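Local coordinates for SsfX3 (Streptomyces sp. SF2575, PDB 3SKV), which probably transfers a salicylyl group onto an intermediate of a tetracycline biosynthetic pathway and has a GDSL/SGNH-fold domain, at residues A[59-64]-A[223-228]. The protein carries 1 engineered substitution. Residues are numbered along the deposited sequence; the frame is centred on the assembly and turned at random.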
# COMPACT_ATOMS: atom_id res chain seq x y z
N PRO A 59 -7.37 -1.60 -11.80
CA PRO A 59 -6.20 -0.80 -11.42
C PRO A 59 -5.06 -1.78 -11.05
O PRO A 59 -5.33 -2.83 -10.43
CB PRO A 59 -6.67 0.00 -10.19
CG PRO A 59 -8.12 -0.32 -10.01
CD PRO A 59 -8.36 -1.64 -10.70
N TRP A 60 -3.82 -1.47 -11.48
CA TRP A 60 -2.64 -2.28 -11.19
C TRP A 60 -1.62 -1.45 -10.45
O TRP A 60 -1.53 -0.25 -10.65
CB TRP A 60 -2.00 -2.84 -12.47
CG TRP A 60 -2.73 -4.02 -13.06
CD1 TRP A 60 -3.94 -4.01 -13.69
CD2 TRP A 60 -2.20 -5.34 -13.21
NE1 TRP A 60 -4.24 -5.27 -14.15
CE2 TRP A 60 -3.17 -6.10 -13.91
CE3 TRP A 60 -0.99 -5.95 -12.85
CZ2 TRP A 60 -2.98 -7.46 -14.22
CZ3 TRP A 60 -0.80 -7.30 -13.14
CH2 TRP A 60 -1.79 -8.04 -13.80
N ARG A 61 -0.84 -2.11 -9.60
CA ARG A 61 0.22 -1.44 -8.85
C ARG A 61 1.61 -1.68 -9.46
O ARG A 61 2.62 -1.54 -8.80
CB ARG A 61 0.13 -1.77 -7.36
CG ARG A 61 -1.07 -1.10 -6.71
CD ARG A 61 -0.99 -1.24 -5.22
NE ARG A 61 -1.15 -2.63 -4.83
CZ ARG A 61 -0.43 -3.25 -3.90
NH1 ARG A 61 0.51 -2.59 -3.23
NH2 ARG A 61 -0.64 -4.53 -3.65
N ALA A 62 1.64 -2.00 -10.75
CA ALA A 62 2.82 -2.19 -11.60
C ALA A 62 2.34 -2.07 -13.07
O ALA A 62 1.13 -2.17 -13.28
CB ALA A 62 3.43 -3.56 -11.35
N PRO A 63 3.22 -1.81 -14.09
CA PRO A 63 2.71 -1.69 -15.49
C PRO A 63 2.18 -3.03 -15.96
O PRO A 63 2.99 -3.93 -16.12
CB PRO A 63 3.96 -1.26 -16.29
CG PRO A 63 4.95 -0.84 -15.28
CD PRO A 63 4.68 -1.61 -14.04
N HIS A 64 0.86 -3.19 -16.13
CA HIS A 64 0.20 -4.46 -16.45
C HIS A 64 0.75 -5.20 -17.66
O HIS A 64 0.80 -6.43 -17.65
CB HIS A 64 -1.34 -4.31 -16.53
CG HIS A 64 -1.81 -3.46 -17.67
ND1 HIS A 64 -2.10 -4.00 -18.90
CD2 HIS A 64 -1.99 -2.11 -17.72
CE1 HIS A 64 -2.47 -2.98 -19.67
NE2 HIS A 64 -2.42 -1.82 -19.00
N LEU A 223 3.82 -0.20 -2.86
CA LEU A 223 4.52 -1.18 -3.67
C LEU A 223 4.97 -2.27 -2.70
O LEU A 223 6.04 -2.87 -2.85
CB LEU A 223 5.69 -0.58 -4.45
CG LEU A 223 5.36 0.45 -5.52
CD1 LEU A 223 6.59 1.02 -6.10
CD2 LEU A 223 4.53 -0.13 -6.62
N SER A 224 4.13 -2.51 -1.68
CA SER A 224 4.24 -3.56 -0.66
C SER A 224 3.51 -4.80 -1.18
O SER A 224 2.29 -4.77 -1.37
CB SER A 224 3.57 -3.10 0.64
OG SER A 224 4.50 -2.54 1.54
N PHE A 225 4.25 -5.89 -1.43
CA PHE A 225 3.60 -7.10 -1.94
C PHE A 225 3.97 -8.30 -1.06
O PHE A 225 4.20 -9.40 -1.58
CB PHE A 225 3.97 -7.31 -3.42
CG PHE A 225 3.76 -6.12 -4.32
CD1 PHE A 225 2.50 -5.81 -4.80
CD2 PHE A 225 4.83 -5.32 -4.70
CE1 PHE A 225 2.30 -4.70 -5.63
CE2 PHE A 225 4.64 -4.24 -5.56
CZ PHE A 225 3.37 -3.94 -6.03
N ALA A 226 4.05 -8.06 0.29
CA ALA A 226 4.47 -9.02 1.34
C ALA A 226 5.93 -9.51 1.08
O ALA A 226 6.61 -8.88 0.29
CB ALA A 226 3.48 -10.18 1.45
N ALA A 227 6.41 -10.57 1.74
CA ALA A 227 7.80 -11.06 1.64
C ALA A 227 8.40 -11.15 0.22
O ALA A 227 9.44 -10.53 -0.03
CB ALA A 227 7.98 -12.36 2.40
N ASP A 228 7.73 -11.88 -0.69
CA ASP A 228 8.19 -12.08 -2.07
C ASP A 228 8.56 -10.81 -2.83
O ASP A 228 9.58 -10.81 -3.53
CB ASP A 228 7.21 -12.96 -2.87
CG ASP A 228 7.08 -14.38 -2.33
OD1 ASP A 228 7.89 -14.75 -1.44
OD2 ASP A 228 6.17 -15.11 -2.79
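Arg61 reaches across to Ser224 through a weak hydrogen bond, NH1 to the backbone O at 3.4 Å; the acceptor lies in the guanidinium plane and the N-H...O angle is 162°. The Ser224 hydroxyl is bonded to Gly192 O. NH1 of Arg61 also bonds to Ser222 O and NE to Gln81 O, and together with the weak bond these would restrict the group's rotation. Extended at chi2, the side chain bends at chi3 (-67°), which helps carry the guanidinium to the Ser224 carbonyl and over Phe225 CE1.

That carbon lies over one face of the guanidinium, off its centre, with Phe225 CE1 3.5 Å from both CZ and NH2 of Arg61. The planes are 37° apart, and the side chains run past one another in opposite directions. Here the turn after strand 56-60, in the N-terminal beta domain, meets the loop that follows strand 219-223, an outermost strand of the parallel sheet in the GDSL/SGNH domain, so the contact lies where the two domains meet, with the arginine buried between them.

A second set of touches gathers round the carbonyl of Arg61. Leu223 CD2 comes to 3.2 Å from Arg61 O, while Phe225 turns its ring edge to the same oxygen, CZ to O 3.7 Å.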